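Local coordinates for protein S12 family peptidase (Streptomyces sp. 82F2, PDB 3WWX) that probably hydrolyses amide bonds with selectivity for D-configured substrates, as a member of the S12 serine peptidase and beta-lactamase family, at residues G45-R50 against P207-Y212; H306-L311 against A323-A328. All coordinates share one frame; numbering follows the deposited sequence.

Interaction 1. Residues G45-R50 against P207-Y212; sequences GDDRYR and PSSPAY
Asp47 and Ser209 meet side chain to side chain: the Ser209 hydroxyl donates from OG to Asp47 OD2 across 2.7 Å. It arrives on the syn side of the carboxylate, 30° out of its plane. Asp47 CG stands beside its own backbone N (chi1 -77°), a turn that carries the short acid past Pro207, OD1 passing 3.9 Å from Pro207 CB, and on to the serine. The same OD2 also takes the N-H of Gly44 and a salt bridge from Arg43, so an acid suits this buried spot, and its negative charge is probably stabilised there. Ser209 belongs to the loop that follows helix 178-187 and runs into the short strand 212-213; this loop lies against the approach to strand 49-50, which pairs with strand 241-242 in the beta-lactamase-like fold. Pro207, preceded by a cis peptide bond, packs its ring against Asp46, with CG 3.5 Å from Asp46 O. The Arg48 chain crosses the ring obliquely, extended from CG to NE, and brings NE within 4.0 Å of Pro207 CD. Next to it the backbones are joined by Arg48 N to Pro207 O, 2.8 Å and nearly straight at 164°. Further along, a water lies between Arg48 O and Ser209 N, accepting from Ser209 N at 3.0 Å and bridging the two segments where Ser208 CB packs on Arg48 O.

Interaction 2. Residues H306-L311 against A323-A328; sequences HGSSSL and AGNFNA. With DIA (octane 1,8-diamine), chain B.
Asn325 swings CG away from its backbone N (chi1 -176°), which brings its amide to the neighbouring strand between two serines. Ser310 OG stands beside its own N (chi1 -59°), and it converges with the Ser308 hydroxyl on one amide nitrogen. Asn325 ND2 donates to Ser308 OG at 2.8 Å, with the serine tilted somewhat from the amide plane, and to Ser310 OG at 2.9 Å, nearly in that plane. Both N-H groups of the amide are thus used, which suits asparagine here, and its rotation is fixed; OD1 takes Arg43 and a water that lies also within hydrogen-bonding distance of Gly307 O. Ser308 OG has its strongest partner outside the hairpin, in Arg50. These groups sit on the hairpin of strands 308-315 and 320-326, neighbours within the antiparallel sheet of the beta-lactamase-like fold. Ser309 and Phe326 form a hydrogen-bonded pair, Ser309 N to Phe326 O 3.0 Å one way and Phe326 N to Ser309 O 2.8 Å the other; Leu311 and Gly324 form the next such pair. Leu311 packs against the bare backbone of Gly324, CD1 3.7 Å from Gly324 N. Leu311 and Phe326 turn to the face covered by helix 334-343, where nonpolar groups are at home. Just ahead of the strand, C2 of the octanediamine sits over one face of the His306 ring, toward its rim, 3.5 Å from His306 CD2, while Ser309 CB approaches DIA N8 at 3.7 Å.

How the interactions relate
Interactions 1 and 2 have centres about 9 Å apart and touch directly. Strand 49-50 from interaction 1 lies across the serine face of the hairpin in interaction 2: Arg50 O is hydrogen-bonded to Ser308 OG at 2.7 Å, and the Tyr49 ring packs with CD2 3.4 Å from Asn325 ND2. The other segment of interaction 1 meets the hairpin's ligand-side end, where Tyr212 N lies 2.9 Å from Asn327 O and Ala211 CB packs 3.3 Å from Gly307 O. Arg43 serves both, pairing with Asp47 and donating to Asn325. Interaction 2 supplies His306 and Ser309 to the diamine pocket; the loop of interaction 1 leads on to Ser213, another pocket residue.

Interaction 1. Residues G45-R50 against P207-Y212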
ATOM      1  N   GLY A  45     -15.161  14.551  -3.972  1.00 12.03           N
ATOM      2  CA  GLY A  45     -13.827  14.902  -3.506  1.00 12.62           C
ATOM      3  C   GLY A  45     -13.451  14.243  -2.194  1.00 11.06           C
ATOM      4  O   GLY A  45     -12.274  14.063  -1.919  1.00 12.14           O
ATOM      5  N   ASP A  46     -14.447  13.897  -1.384  1.00 12.00           N
ATOM      6  CA  ASP A  46     -14.237  13.229  -0.101  1.00 11.91           C
ATOM      7  C   ASP A  46     -14.476  11.711  -0.174  1.00 10.36           C
ATOM      8  O   ASP A  46     -14.598  11.039   0.862  1.00 10.59           O
ATOM      9  CB  ASP A  46     -15.140  13.860   0.948  1.00 14.34           C
ATOM     10  CG  ASP A  46     -14.797  15.329   1.192  1.00 17.68           C
ATOM     11  OD1 ASP A  46     -13.606  15.656   1.368  1.00 18.19           O
ATOM     12  OD2 ASP A  46     -15.735  16.161   1.183  1.00 24.63           O
ATOM     13  N   ASP A  47     -14.526  11.176  -1.388  1.00 11.23           N
ATOM     14  CA  ASP A  47     -14.761   9.734  -1.553  1.00  9.53           C
ATOM     15  C   ASP A  47     -13.716   8.915  -0.804  1.00 10.42           C
ATOM     16  O   ASP A  47     -12.498   9.207  -0.834  1.00 10.80           O
ATOM     17  CB  ASP A  47     -14.781   9.294  -3.015  1.00 11.28           C
ATOM     18  CG  ASP A  47     -16.084   9.645  -3.738  1.00  9.46           C
ATOM     19  OD1 ASP A  47     -17.002  10.207  -3.094  1.00 13.55           O
ATOM     20  OD2 ASP A  47     -16.148   9.364  -4.953  1.00 12.05           O
ATOM     21  N   ARG A  48     -14.214   7.873  -0.159  1.00  9.90           N
ATOM     22  CA  ARG A  48     -13.376   6.895   0.514  1.00  9.07           C
ATOM     23  C   ARG A  48     -13.159   5.735  -0.437  1.00 10.09           C
ATOM     24  O   ARG A  48     -14.044   5.384  -1.224  1.00 11.40           O
ATOM     25  CB  ARG A  48     -14.053   6.451   1.818  1.00 10.83           C
ATOM     26  CG  ARG A  48     -14.233   7.633   2.787  1.00 12.55           C
ATOM     27  CD  ARG A  48     -14.900   7.328   4.136  1.00 13.32           C
ATOM     28  NE  ARG A  48     -15.067   8.584   4.861  1.00 15.59           N
ATOM     29  CZ  ARG A  48     -15.536   8.712   6.101  1.00 18.62           C
ATOM     30  NH1 ARG A  48     -15.881   7.669   6.802  1.00 17.68           N
ATOM     31  NH2 ARG A  48     -15.641   9.916   6.643  1.00 23.46           N
ATOM     32  N   TYR A  49     -11.988   5.128  -0.356  1.00  9.02           N
ATOM     33  CA  TYR A  49     -11.600   4.084  -1.289  1.00  8.01           C
ATOM     34  C   TYR A  49     -10.643   3.110  -0.634  1.00  8.56           C
ATOM     35  O   TYR A  49      -9.997   3.407   0.382  1.00  8.62           O
ATOM     36  CB  TYR A  49     -10.985   4.698  -2.559  1.00 10.09           C
ATOM     37  CG  TYR A  49      -9.978   5.820  -2.330  1.00  9.88           C
ATOM     38  CD1 TYR A  49     -10.382   7.136  -2.280  1.00  8.97           C
ATOM     39  CD2 TYR A  49      -8.632   5.557  -2.181  1.00 10.27           C
ATOM     40  CE1 TYR A  49      -9.474   8.166  -2.104  1.00  9.25           C
ATOM     41  CE2 TYR A  49      -7.711   6.582  -1.978  1.00  9.41           C
ATOM     42  CZ  TYR A  49      -8.138   7.885  -1.950  1.00  9.72           C
ATOM     43  OH  TYR A  49      -7.222   8.918  -1.787  1.00 10.25           O
ATOM     44  N   ARG A  50     -10.581   1.923  -1.215  1.00  8.80           N
ATOM     45  CA  ARG A  50      -9.646   0.892  -0.810  1.00  8.84           C
ATOM     46  C   ARG A  50      -8.254   1.316  -1.224  1.00  7.94           C
ATOM     47  O   ARG A  50      -7.960   1.414  -2.426  1.00  9.47           O
ATOM     48  CB  ARG A  50     -10.036  -0.423  -1.481  1.00  7.85           C
ATOM     49  CG  ARG A  50     -11.445  -0.893  -1.116  1.00  8.80           C
ATOM     50  CD  ARG A  50     -11.662  -2.345  -1.565  1.00  8.36           C
ATOM     51  NE  ARG A  50     -13.062  -2.742  -1.400  1.00  9.02           N
ATOM     52  CZ  ARG A  50     -13.612  -3.065  -0.234  1.00  8.05           C
ATOM     53  NH1 ARG A  50     -12.889  -3.120   0.861  1.00  9.25           N
ATOM     54  NH2 ARG A  50     -14.899  -3.352  -0.166  1.00  9.49           N
ATOM     55  N   PRO A 207     -18.637   8.973   2.159  1.00 13.71           N
ATOM     56  CA  PRO A 207     -19.030   8.919   0.757  1.00 12.87           C
ATOM     57  C   PRO A 207     -18.116   7.993  -0.037  1.00 10.91           C
ATOM     58  O   PRO A 207     -16.947   7.836   0.298  1.00 12.79           O
ATOM     59  CB  PRO A 207     -18.866  10.372   0.288  1.00 14.58           C
ATOM     60  CG  PRO A 207     -18.047  11.033   1.288  1.00 16.09           C
ATOM     61  CD  PRO A 207     -17.834  10.167   2.450  1.00 14.69           C
ATOM     62  N   SER A 208     -18.666   7.365  -1.062  1.00 13.39           N
ATOM     63  CA  SER A 208     -17.850   6.589  -1.972  1.00 13.07           C
ATOM     64  C   SER A 208     -18.550   6.488  -3.303  1.00 13.79           C
ATOM     65  O   SER A 208     -19.787   6.574  -3.375  1.00 18.23           O
ATOM     66  CB  SER A 208     -17.574   5.211  -1.375  1.00 14.49           C
ATOM     67  OG  SER A 208     -18.790   4.525  -1.130  1.00 16.85           O
ATOM     68  N   SER A 209     -17.771   6.338  -4.360  1.00 11.84           N
ATOM     69  CA  SER A 209     -18.277   5.986  -5.661  1.00 11.37           C
ATOM     70  C   SER A 209     -18.029   4.494  -5.873  1.00 11.01           C
ATOM     71  O   SER A 209     -17.250   3.884  -5.143  1.00 12.03           O
ATOM     72  CB  SER A 209     -17.541   6.803  -6.726  1.00 12.15           C
ATOM     73  OG  SER A 209     -17.863   8.186  -6.608  1.00 14.03           O
ATOM     74  N   PRO A 210     -18.645   3.909  -6.901  1.00 11.76           N
ATOM     75  CA  PRO A 210     -18.382   2.496  -7.173  1.00 10.50           C
ATOM     76  C   PRO A 210     -16.929   2.259  -7.584  1.00 11.32           C
ATOM     77  O   PRO A 210     -16.217   3.202  -7.957  1.00 10.74           O
ATOM     78  CB  PRO A 210     -19.319   2.174  -8.342  1.00 14.25           C
ATOM     79  CG  PRO A 210     -20.370   3.236  -8.315  1.00 14.09           C
ATOM     80  CD  PRO A 210     -19.652   4.462  -7.823  1.00 13.42           C
ATOM     81  N   ALA A 211     -16.495   1.004  -7.531  1.00 11.26           N
ATOM     82  CA  ALA A 211     -15.179   0.595  -7.987  1.00  9.91           C
ATOM     83  C   ALA A 211     -15.364  -0.423  -9.099  1.00  9.93           C
ATOM     84  O   ALA A 211     -16.194  -1.314  -8.979  1.00 11.00           O
ATOM     85  CB  ALA A 211     -14.408  -0.026  -6.831  1.00 10.51           C
ATOM     86  N   TYR A 212     -14.594  -0.283 -10.180  1.00 10.23           N
ATOM     87  CA  TYR A 212     -14.804  -1.069 -11.381  1.00 10.44           C
ATOM     88  C   TYR A 212     -13.550  -1.817 -11.810  1.00 10.76           C
ATOM     89  O   TYR A 212     -12.428  -1.277 -11.748  1.00 10.80           O
ATOM     90  CB  TYR A 212     -15.234  -0.169 -12.540  1.00 11.18           C
ATOM     91  CG  TYR A 212     -16.500   0.617 -12.300  1.00  9.33           C
ATOM     92  CD1 TYR A 212     -17.750   0.024 -12.491  1.00 11.23           C
ATOM     93  CD2 TYR A 212     -16.458   1.946 -11.906  1.00 11.78           C
ATOM     94  CE1 TYR A 212     -18.911   0.751 -12.291  1.00 12.19           C
ATOM     95  CE2 TYR A 212     -17.611   2.682 -11.704  1.00 14.52           C
ATOM     96  CZ  TYR A 212     -18.839   2.075 -11.904  1.00 14.79           C
ATOM     97  OH  TYR A 212     -19.995   2.802 -11.726  1.00 15.55           O
TER
HETATM   98  O   HOH W   1     -14.873   5.822  -3.800  1.00 10.85           O

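Interaction 2. Residues H306-L311 against A323-A328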
ATOM      1  N   HIS A 306      -8.824  -4.437  -6.254  1.00 10.10           N
ATOM      2  CA  HIS A 306      -9.911  -4.462  -7.240  1.00 11.55           C
ATOM      3  C   HIS A 306     -10.629  -3.124  -7.377  1.00 11.34           C
ATOM      4  O   HIS A 306     -11.166  -2.597  -6.423  1.00 10.33           O
ATOM      5  CB  HIS A 306     -10.949  -5.508  -6.864  1.00 10.28           C
ATOM      6  CG  HIS A 306     -10.388  -6.882  -6.743  1.00  9.63           C
ATOM      7  ND1 HIS A 306      -9.406  -7.212  -5.827  1.00 12.14           N
ATOM      8  CD2 HIS A 306     -10.691  -8.022  -7.398  1.00 11.55           C
ATOM      9  CE1 HIS A 306      -9.112  -8.485  -5.950  1.00 13.50           C
ATOM     10  NE2 HIS A 306      -9.891  -9.008  -6.882  1.00 11.79           N
ATOM     11  N   GLY A 307     -10.626  -2.580  -8.584  1.00  9.92           N
ATOM     12  CA  GLY A 307     -11.323  -1.348  -8.880  1.00  9.79           C
ATOM     13  C   GLY A 307     -10.772  -0.103  -8.226  1.00  9.57           C
ATOM     14  O   GLY A 307     -11.499   0.892  -8.127  1.00  9.91           O
ATOM     15  N   SER A 308      -9.519  -0.150  -7.801  1.00  8.97           N
ATOM     16  CA  SER A 308      -8.986   0.943  -7.009  1.00  8.15           C
ATOM     17  C   SER A 308      -7.485   1.105  -7.188  1.00  8.29           C
ATOM     18  O   SER A 308      -6.697   0.289  -6.710  1.00  9.93           O
ATOM     19  CB  SER A 308      -9.313   0.736  -5.538  1.00  9.61           C
ATOM     20  OG  SER A 308      -8.970   1.922  -4.826  1.00  9.23           O
ATOM     21  N   SER A 309      -7.107   2.167  -7.887  1.00  9.29           N
ATOM     22  CA  SER A 309      -5.697   2.530  -8.092  1.00  8.93           C
ATOM     23  C   SER A 309      -5.459   3.810  -7.312  1.00  9.64           C
ATOM     24  O   SER A 309      -6.031   4.843  -7.647  1.00 10.72           O
ATOM     25  CB  SER A 309      -5.399   2.741  -9.564  1.00 12.69           C
ATOM     26  OG  SER A 309      -4.020   3.011  -9.761  1.00 20.68           O
ATOM     27  N   SER A 310      -4.641   3.723  -6.260  1.00  9.88           N
ATOM     28  CA  SER A 310      -4.448   4.817  -5.323  1.00 10.30           C
ATOM     29  C   SER A 310      -3.028   5.328  -5.384  1.00  9.62           C
ATOM     30  O   SER A 310      -2.098   4.603  -5.749  1.00 10.86           O
ATOM     31  CB  SER A 310      -4.742   4.358  -3.893  1.00  9.98           C
ATOM     32  OG  SER A 310      -6.075   3.892  -3.785  1.00  9.78           O
ATOM     33  N   LEU A 311      -2.883   6.607  -5.051  1.00 10.45           N
ATOM     34  CA  LEU A 311      -1.571   7.225  -4.986  1.00 10.92           C
ATOM     35  C   LEU A 311      -1.508   8.091  -3.726  1.00 11.32           C
ATOM     36  O   LEU A 311      -2.511   8.621  -3.250  1.00 10.18           O
ATOM     37  CB  LEU A 311      -1.270   8.027  -6.268  1.00 12.21           C
ATOM     38  CG  LEU A 311      -2.213   9.175  -6.553  1.00 13.25           C
ATOM     39  CD1 LEU A 311      -1.645  10.485  -6.001  1.00 15.60           C
ATOM     40  CD2 LEU A 311      -2.480   9.296  -8.063  1.00 18.59           C
ATOM     41  N   ALA A 323      -2.688  12.968  -2.520  1.00  9.60           N
ATOM     42  CA  ALA A 323      -3.245  11.604  -2.480  1.00  9.67           C
ATOM     43  C   ALA A 323      -4.436  11.566  -3.395  1.00 10.79           C
ATOM     44  O   ALA A 323      -5.090  12.578  -3.617  1.00 11.16           O
ATOM     45  CB  ALA A 323      -3.642  11.206  -1.062  1.00 10.17           C
ATOM     46  N   GLY A 324      -4.731  10.400  -3.944  1.00 10.23           N
ATOM     47  CA  GLY A 324      -5.881  10.297  -4.828  1.00  9.49           C
ATOM     48  C   GLY A 324      -6.182   8.886  -5.257  1.00  9.58           C
ATOM     49  O   GLY A 324      -5.500   7.940  -4.874  1.00  9.66           O
ATOM     50  N   ASN A 325      -7.189   8.765  -6.118  1.00  9.97           N
ATOM     51  CA  ASN A 325      -7.727   7.460  -6.486  1.00 10.32           C
ATOM     52  C   ASN A 325      -8.403   7.481  -7.844  1.00 10.11           C
ATOM     53  O   ASN A 325      -9.124   8.443  -8.174  1.00 10.67           O
ATOM     54  CB  ASN A 325      -8.730   6.991  -5.420  1.00  9.22           C
ATOM     55  CG  ASN A 325      -9.258   5.585  -5.690  1.00 10.21           C
ATOM     56  OD1 ASN A 325     -10.380   5.396  -6.169  1.00  9.77           O
ATOM     57  ND2 ASN A 325      -8.445   4.581  -5.393  1.00  9.27           N
ATOM     58  N   PHE A 326      -8.197   6.404  -8.593  1.00  9.20           N
ATOM     59  CA  PHE A 326      -8.982   6.092  -9.780  1.00 10.28           C
ATOM     60  C   PHE A 326      -9.837   4.878  -9.462  1.00  9.90           C
ATOM     61  O   PHE A 326      -9.337   3.899  -8.902  1.00 10.50           O
ATOM     62  CB  PHE A 326      -8.071   5.707 -10.952  1.00 11.25           C
ATOM     63  CG  PHE A 326      -7.050   6.756 -11.340  1.00 10.38           C
ATOM     64  CD1 PHE A 326      -7.306   8.104 -11.190  1.00 12.33           C
ATOM     65  CD2 PHE A 326      -5.858   6.362 -11.899  1.00 13.52           C
ATOM     66  CE1 PHE A 326      -6.367   9.049 -11.574  1.00 13.77           C
ATOM     67  CE2 PHE A 326      -4.904   7.305 -12.298  1.00 14.27           C
ATOM     68  CZ  PHE A 326      -5.174   8.645 -12.132  1.00 12.39           C
ATOM     69  N   ASN A 327     -11.109   4.889  -9.883  1.00  9.65           N
ATOM     70  CA  ASN A 327     -12.019   3.761  -9.621  1.00 10.50           C
ATOM     71  C   ASN A 327     -12.141   2.805 -10.814  1.00 10.84           C
ATOM     72  O   ASN A 327     -13.154   2.109 -10.975  1.00 11.53           O
ATOM     73  CB  ASN A 327     -13.385   4.243  -9.149  1.00 10.33           C
ATOM     74  CG  ASN A 327     -14.136   5.002 -10.208  1.00 10.45           C
ATOM     75  OD1 ASN A 327     -13.594   5.323 -11.267  1.00 11.60           O
ATOM     76  ND2 ASN A 327     -15.411   5.269  -9.933  1.00 11.97           N
ATOM     77  N   ALA A 328     -11.105   2.767 -11.641  1.00 12.43           N
ATOM     78  CA  ALA A 328     -10.931   1.686 -12.613  1.00 12.47           C
ATOM     79  C   ALA A 328      -9.529   1.185 -12.415  1.00 14.61           C
ATOM     80  O   ALA A 328      -8.601   1.977 -12.197  1.00 14.91           O
ATOM     81  CB  ALA A 328     -11.115   2.179 -14.023  1.00 16.04           C
TER
HETATM   82  N1  DIA B 401      -8.026  -8.355 -11.908  1.00 34.88           N
HETATM   83  C1  DIA B 401      -8.676  -8.234 -10.644  1.00 27.45           C
HETATM   84  C2  DIA B 401      -8.419  -6.974  -9.844  1.00 28.36           C
HETATM   85  C3  DIA B 401      -7.051  -6.396 -10.003  1.00 28.24           C
HETATM   86  C4  DIA B 401      -6.172  -6.340  -8.772  1.00 31.68           C
HETATM   87  C5  DIA B 401      -5.730  -4.939  -8.442  1.00 33.32           C
HETATM   88  C6  DIA B 401      -5.134  -4.183  -9.604  1.00 31.32           C
HETATM   89  C7  DIA B 401      -4.874  -2.753  -9.252  1.00 31.80           C
HETATM   90  C8  DIA B 401      -4.081  -2.130 -10.368  1.00 32.97           C
HETATM   91  N8  DIA B 401      -4.249  -0.721 -10.301  1.00 34.07           N
HETATM   92  O   HOH W   2     -11.830   2.965  -6.202  1.00  9.58           O